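Local coordinates for protein inulin fructotransferase (Bacillus sp. snu-7, PDB 2INV) that cleaves inulin by intramolecular fructosyl transfer, releasing a difructose anhydride, and is built as a right-handed parallel beta-helix, at residues Ser266-Arg271 and Leu290-His295; Leu280-Gly285 and Val320-Asp325. One frame throughout, in Å; residues are numbered along the deposited sequence.

Interaction 1 of 2, residues Ser266-Arg271 and Leu290-His295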
loop_
_atom_site.group_PDB
_atom_site.type_symbol
_atom_site.label_atom_id
_atom_site.label_comp_id
_atom_site.label_asym_id
_atom_site.label_seq_id
_atom_site.Cartn_x
_atom_site.Cartn_y
_atom_site.Cartn_z
ATOM N N SER A 266 7.553 10.374 8.230
ATOM C CA SER A 266 8.161 9.053 8.195
ATOM C C SER A 266 8.391 8.541 6.785
ATOM O O SER A 266 7.478 8.545 5.949
ATOM C CB SER A 266 7.291 8.054 8.967
ATOM O OG SER A 266 7.790 6.739 8.834
ATOM N N VAL A 267 9.620 8.099 6.530
ATOM C CA VAL A 267 9.985 7.554 5.233
ATOM C C VAL A 267 10.468 6.135 5.512
ATOM O O VAL A 267 11.619 5.915 5.905
ATOM C CB VAL A 267 11.087 8.404 4.583
ATOM C CG1 VAL A 267 11.511 7.803 3.259
ATOM C CG2 VAL A 267 10.566 9.823 4.368
ATOM N N THR A 268 9.567 5.181 5.293
ATOM C CA THR A 268 9.824 3.782 5.581
ATOM C C THR A 268 9.400 2.795 4.496
ATOM O O THR A 268 8.434 3.030 3.769
ATOM C CB THR A 268 9.069 3.392 6.860
ATOM O OG1 THR A 268 9.301 4.378 7.874
ATOM C CG2 THR A 268 9.506 2.020 7.341
ATOM N N SER A 269 10.122 1.680 4.412
ATOM C CA SER A 269 9.798 0.617 3.462
ATOM C C SER A 269 9.770 1.090 2.010
ATOM O O SER A 269 8.812 0.833 1.284
ATOM C CB SER A 269 8.437 0.017 3.824
ATOM O OG SER A 269 8.427 -0.424 5.168
ATOM N N ASN A 270 10.824 1.776 1.585
ATOM C CA ASN A 270 10.908 2.274 0.220
ATOM C C ASN A 270 12.147 1.761 -0.488
ATOM O O ASN A 270 13.111 1.336 0.143
ATOM C CB ASN A 270 10.936 3.809 0.202
ATOM C CG ASN A 270 9.662 4.423 0.740
ATOM O OD1 ASN A 270 8.619 4.413 0.082
ATOM N ND2 ASN A 270 9.741 4.965 1.948
ATOM N N ARG A 271 12.105 1.824 -1.814
ATOM C CA ARG A 271 13.219 1.416 -2.656
ATOM C C ARG A 271 13.740 2.670 -3.327
ATOM O O ARG A 271 13.032 3.292 -4.110
ATOM C CB ARG A 271 12.753 0.405 -3.710
ATOM C CG ARG A 271 13.891 -0.155 -4.593
ATOM C CD ARG A 271 14.207 0.741 -5.782
ATOM N NE ARG A 271 15.344 0.242 -6.555
ATOM C CZ ARG A 271 15.361 0.147 -7.883
ATOM N NH1 ARG A 271 14.300 0.514 -8.595
ATOM N NH2 ARG A 271 16.441 -0.312 -8.505
ATOM N N LEU A 290 11.415 9.899 10.987
ATOM C CA LEU A 290 11.832 8.510 10.947
ATOM C C LEU A 290 12.144 8.060 9.525
ATOM O O LEU A 290 11.274 8.084 8.647
ATOM C CB LEU A 290 10.730 7.642 11.547
ATOM C CG LEU A 290 10.903 6.124 11.564
ATOM C CD1 LEU A 290 12.081 5.733 12.438
ATOM C CD2 LEU A 290 9.618 5.488 12.078
ATOM N N ILE A 291 13.399 7.675 9.308
ATOM C CA ILE A 291 13.864 7.200 8.008
ATOM C C ILE A 291 14.366 5.804 8.317
ATOM O O ILE A 291 15.483 5.635 8.802
ATOM C CB ILE A 291 15.025 8.048 7.494
ATOM C CG1 ILE A 291 14.688 9.530 7.678
ATOM C CG2 ILE A 291 15.289 7.731 6.027
ATOM C CD1 ILE A 291 13.562 10.007 6.815
ATOM N N THR A 292 13.550 4.800 8.026
ATOM C CA THR A 292 13.937 3.444 8.355
ATOM C C THR A 292 13.435 2.396 7.377
ATOM O O THR A 292 12.482 2.632 6.633
ATOM C CB THR A 292 13.418 3.120 9.766
ATOM O OG1 THR A 292 14.016 1.915 10.250
ATOM C CG2 THR A 292 11.899 2.961 9.747
ATOM N N ALA A 293 14.082 1.233 7.396
ATOM C CA ALA A 293 13.703 0.118 6.533
ATOM C C ALA A 293 13.661 0.466 5.043
ATOM O O ALA A 293 12.790 -0.015 4.313
ATOM C CB ALA A 293 12.349 -0.425 6.969
ATOM N N ASN A 294 14.609 1.280 4.589
ATOM C CA ASN A 294 14.665 1.674 3.183
ATOM C C ASN A 294 15.915 1.112 2.521
ATOM O O ASN A 294 16.956 0.960 3.164
ATOM C CB ASN A 294 14.722 3.200 3.045
ATOM C CG ASN A 294 13.499 3.888 3.607
ATOM O OD1 ASN A 294 12.404 3.810 3.042
ATOM N ND2 ASN A 294 13.674 4.557 4.741
ATOM N N HIS A 295 15.816 0.800 1.234
ATOM C CA HIS A 295 16.982 0.319 0.507
ATOM C C HIS A 295 17.478 1.505 -0.291
ATOM O O HIS A 295 16.781 2.022 -1.165
ATOM C CB HIS A 295 16.652 -0.825 -0.443
ATOM C CG HIS A 295 17.863 -1.541 -0.953
ATOM N ND1 HIS A 295 18.727 -0.987 -1.874
ATOM C CD2 HIS A 295 18.312 -2.797 -0.726
ATOM C CE1 HIS A 295 19.650 -1.875 -2.199
ATOM N NE2 HIS A 295 19.418 -2.982 -1.517
HETATM O O HOH W 1 12.572 -0.993 1.623
#
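Asn294 of 290-295 lies alongside Asn270 of 266-271, their amide planes only 8° apart, where two neighbouring coils of the right-handed parallel beta-helix turn a corner in step. Its CB passes Asn270 O at 3.8 Å. Beyond it, CG sits anti to the carbonyl carbon (chi1 -62°), which swings the amide back beside its own N and across to the preceding coil. There OD1 accepts two hydrogens, from Asn270 N at 3.0 Å and from Asn270 ND2 at 3.1 Å. ND2 gives a short bond of 2.7 Å to Val267 O, nearly straight at 177° and in the plane of its own amide, though it stands above the plane of the accepting carbonyl. Thr292 N reaches that same oxygen from the opposite face. Cut back to alanine, this side chain would probably cost Val267 O one of its two donors, and Asn270 N and ND2 the oxygen they share, freeing that turn to shift. Asn270 repeats the pattern one coil back, on Asn247 N and Val244 O, and Asn332 does so on Asn294 N and Ile291 O: a stack of asparagines like that of the pectate lyase-like helices.

Beside these amides, Ile291 CD1 packs on Val267 CB at 3.7 Å, and Thr268 CG2 meets Thr292 CG2 at 3.5 Å on the other face of the strands. That threonine face turns to the trimer: Ser269 OG bonds to the Ser269 OG of neighbouring subunits, close to a bound phosphonate. Each buried amide thus pays for its burial by tying its turn to the turn and strand of the preceding coil.

Interaction 2 of 2, residues Leu280-Gly285 and Val320-Asp325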
loop_
_atom_site.group_PDB
_atom_site.type_symbol
_atom_site.label_atom_id
_atom_site.label_comp_id
_atom_site.label_asym_id
_atom_site.label_seq_id
_atom_site.Cartn_x
_atom_site.Cartn_y
_atom_site.Cartn_z
ATOM N N LEU A 280 18.356 11.365 -0.577
ATOM C CA LEU A 280 17.416 11.562 0.521
ATOM C C LEU A 280 17.891 12.801 1.278
ATOM O O LEU A 280 18.932 12.768 1.936
ATOM C CB LEU A 280 17.449 10.343 1.454
ATOM C CG LEU A 280 15.948 10.235 2.162
ATOM C CD1 LEU A 280 15.791 8.788 2.575
ATOM C CD2 LEU A 280 15.934 11.252 3.246
ATOM N N ARG A 281 17.131 13.890 1.201
ATOM C CA ARG A 281 17.535 15.128 1.866
ATOM C C ARG A 281 16.591 15.694 2.925
ATOM O O ARG A 281 15.393 15.851 2.701
ATOM C CB ARG A 281 17.799 16.213 0.825
ATOM C CG ARG A 281 18.825 15.835 -0.230
ATOM C CD ARG A 281 19.130 17.028 -1.122
ATOM N NE ARG A 281 19.556 16.623 -2.459
ATOM C CZ ARG A 281 19.891 17.473 -3.424
ATOM N NH1 ARG A 281 19.851 18.779 -3.198
ATOM N NH2 ARG A 281 20.267 17.022 -4.614
ATOM N N LEU A 282 17.160 16.003 4.084
ATOM C CA LEU A 282 16.422 16.606 5.190
ATOM C C LEU A 282 17.103 17.947 5.414
ATOM O O LEU A 282 18.144 18.060 6.062
ATOM C CB LEU A 282 16.477 15.734 6.448
ATOM C CG LEU A 282 15.104 15.146 6.799
ATOM C CD1 LEU A 282 14.582 14.304 5.649
ATOM C CD2 LEU A 282 15.203 14.313 8.068
ATOM N N LEU A 283 16.492 18.966 4.828
ATOM C CA LEU A 283 16.998 20.332 4.838
ATOM C C LEU A 283 16.235 21.349 5.664
ATOM O O LEU A 283 15.090 21.143 6.056
ATOM C CB LEU A 283 17.036 20.845 3.401
ATOM C CG LEU A 283 17.559 19.839 2.377
ATOM C CD1 LEU A 283 17.296 20.324 0.963
ATOM C CD2 LEU A 283 19.036 19.635 2.627
ATOM N N ASN A 284 16.911 22.463 5.909
ATOM C CA ASN A 284 16.355 23.587 6.632
ATOM C C ASN A 284 15.596 23.179 7.891
ATOM O O ASN A 284 14.394 23.413 8.021
ATOM C CB ASN A 284 15.468 24.360 5.662
ATOM C CG ASN A 284 16.166 24.612 4.336
ATOM O OD1 ASN A 284 15.542 24.589 3.272
ATOM N ND2 ASN A 284 17.476 24.821 4.395
ATOM N N GLY A 285 16.324 22.530 8.791
ATOM C CA GLY A 285 15.776 22.097 10.058
ATOM C C GLY A 285 14.575 21.173 10.082
ATOM O O GLY A 285 13.476 21.598 10.439
ATOM N N VAL A 320 22.608 10.370 1.964
ATOM C CA VAL A 320 21.552 10.781 2.871
ATOM C C VAL A 320 22.086 11.978 3.634
ATOM O O VAL A 320 23.085 11.885 4.364
ATOM C CB VAL A 320 21.164 9.655 3.844
ATOM C CG1 VAL A 320 20.232 10.199 4.922
ATOM C CG2 VAL A 320 20.482 8.531 3.082
ATOM N N HIS A 321 21.396 13.099 3.454
ATOM C CA HIS A 321 21.788 14.359 4.054
ATOM C C HIS A 321 20.770 14.824 5.096
ATOM O O HIS A 321 19.595 15.044 4.781
ATOM C CB HIS A 321 21.929 15.370 2.922
ATOM C CG HIS A 321 22.538 16.669 3.329
ATOM N ND1 HIS A 321 21.842 17.645 4.006
ATOM C CD2 HIS A 321 23.782 17.165 3.127
ATOM C CE1 HIS A 321 22.629 18.688 4.201
ATOM N NE2 HIS A 321 23.810 18.422 3.677
ATOM N N ILE A 322 21.227 14.978 6.339
ATOM C CA ILE A 322 20.344 15.393 7.429
ATOM C C ILE A 322 20.765 16.691 8.118
ATOM O O ILE A 322 21.900 16.825 8.606
ATOM C CB ILE A 322 20.262 14.308 8.513
ATOM C CG1 ILE A 322 19.965 12.946 7.871
ATOM C CG2 ILE A 322 19.165 14.659 9.514
ATOM C CD1 ILE A 322 18.606 12.837 7.231
ATOM N N ALA A 323 19.833 17.638 8.147
ATOM C CA ALA A 323 20.043 18.925 8.788
ATOM C C ALA A 323 18.766 19.133 9.588
ATOM O O ALA A 323 17.731 19.525 9.045
ATOM C CB ALA A 323 20.201 20.030 7.753
ATOM N N GLY A 324 18.839 18.846 10.881
ATOM C CA GLY A 324 17.687 18.994 11.747
ATOM C C GLY A 324 17.969 18.285 13.056
ATOM O O GLY A 324 19.110 17.870 13.297
ATOM N N ASP A 325 16.949 18.128 13.896
ATOM C CA ASP A 325 17.147 17.476 15.183
ATOM C C ASP A 325 16.293 16.229 15.387
ATOM O O ASP A 325 15.253 16.042 14.752
ATOM C CB ASP A 325 16.831 18.441 16.335
ATOM C CG ASP A 325 17.384 19.832 16.107
ATOM O OD1 ASP A 325 18.592 19.975 15.824
ATOM O OD2 ASP A 325 16.594 20.791 16.210
#
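Leu282 N gives its hydrogen to His321 O at 2.7 Å, the middle one of three backbone bonds that join successive coils of the parallel beta-helix. Before it, His321 N reaches Leu280 O at 2.9 Å; after it, Ala323 N reaches Leu282 O at 2.7 Å, with a more bent N-H line of 133°. The strands run parallel in register, Leu280 beside Val320, Arg281 beside His321 and Leu282 beside Ile322.

Leu280, Leu282, Val320 and Ile322 point into the beta-helix. Ile322 has CG1 anti to its carbonyl carbon (chi1 -50°), a turn that carries CD1 back to the previous coil, where it touches Leu282 CB at 3.7 Å and lies nearly as close to Leu282 CD2. The two side chains run side by side. At the start of the strands Leu280 CB meets Val320 CG2 at 3.9 Å, and Ile291 and Ile296 of strand 285-299 pack against this pair from across the interior.

The outward face is mixed. Leu283 crosses His321 at about a right angle, its CD2 approaching ND1 obliquely at 3.7 Å; that nitrogen is buried without a polar partner, while the ring stacks on Tyr317. Arg281 turns its guanidinium away from the histidine, to Arg254 O and Gly278 O.

Past the strands both segments turn a corner, and glycines meet there. Gly285 CA stands 4.0 Å from Gly324 CA, and a CB on Gly324 would point toward 280-285 and press against Gly285 C.

Both contacts join one coil of the beta-helix to the next, and their segments alternate along the chain: strand 285-299, which carries 290-295, follows 280-283 and precedes 320-323. They meet inside the coil, where Ile291 CG2 of interaction 1 packs on Leu280 CD1 of interaction 2 at 3.6 Å. Interaction 1 is wholly buried, one face against the other subunits, and side-chain amides add to its backbone bonds at the turn. Interaction 2 is only partly buried and touches no other chain of the assembly; backbone bonds alone span it, with aliphatic packing within and a histidine without. Its corner brings two glycines together, Gly285 after Asn284 and Gly324, where interaction 1 turns beside stacked asparagines.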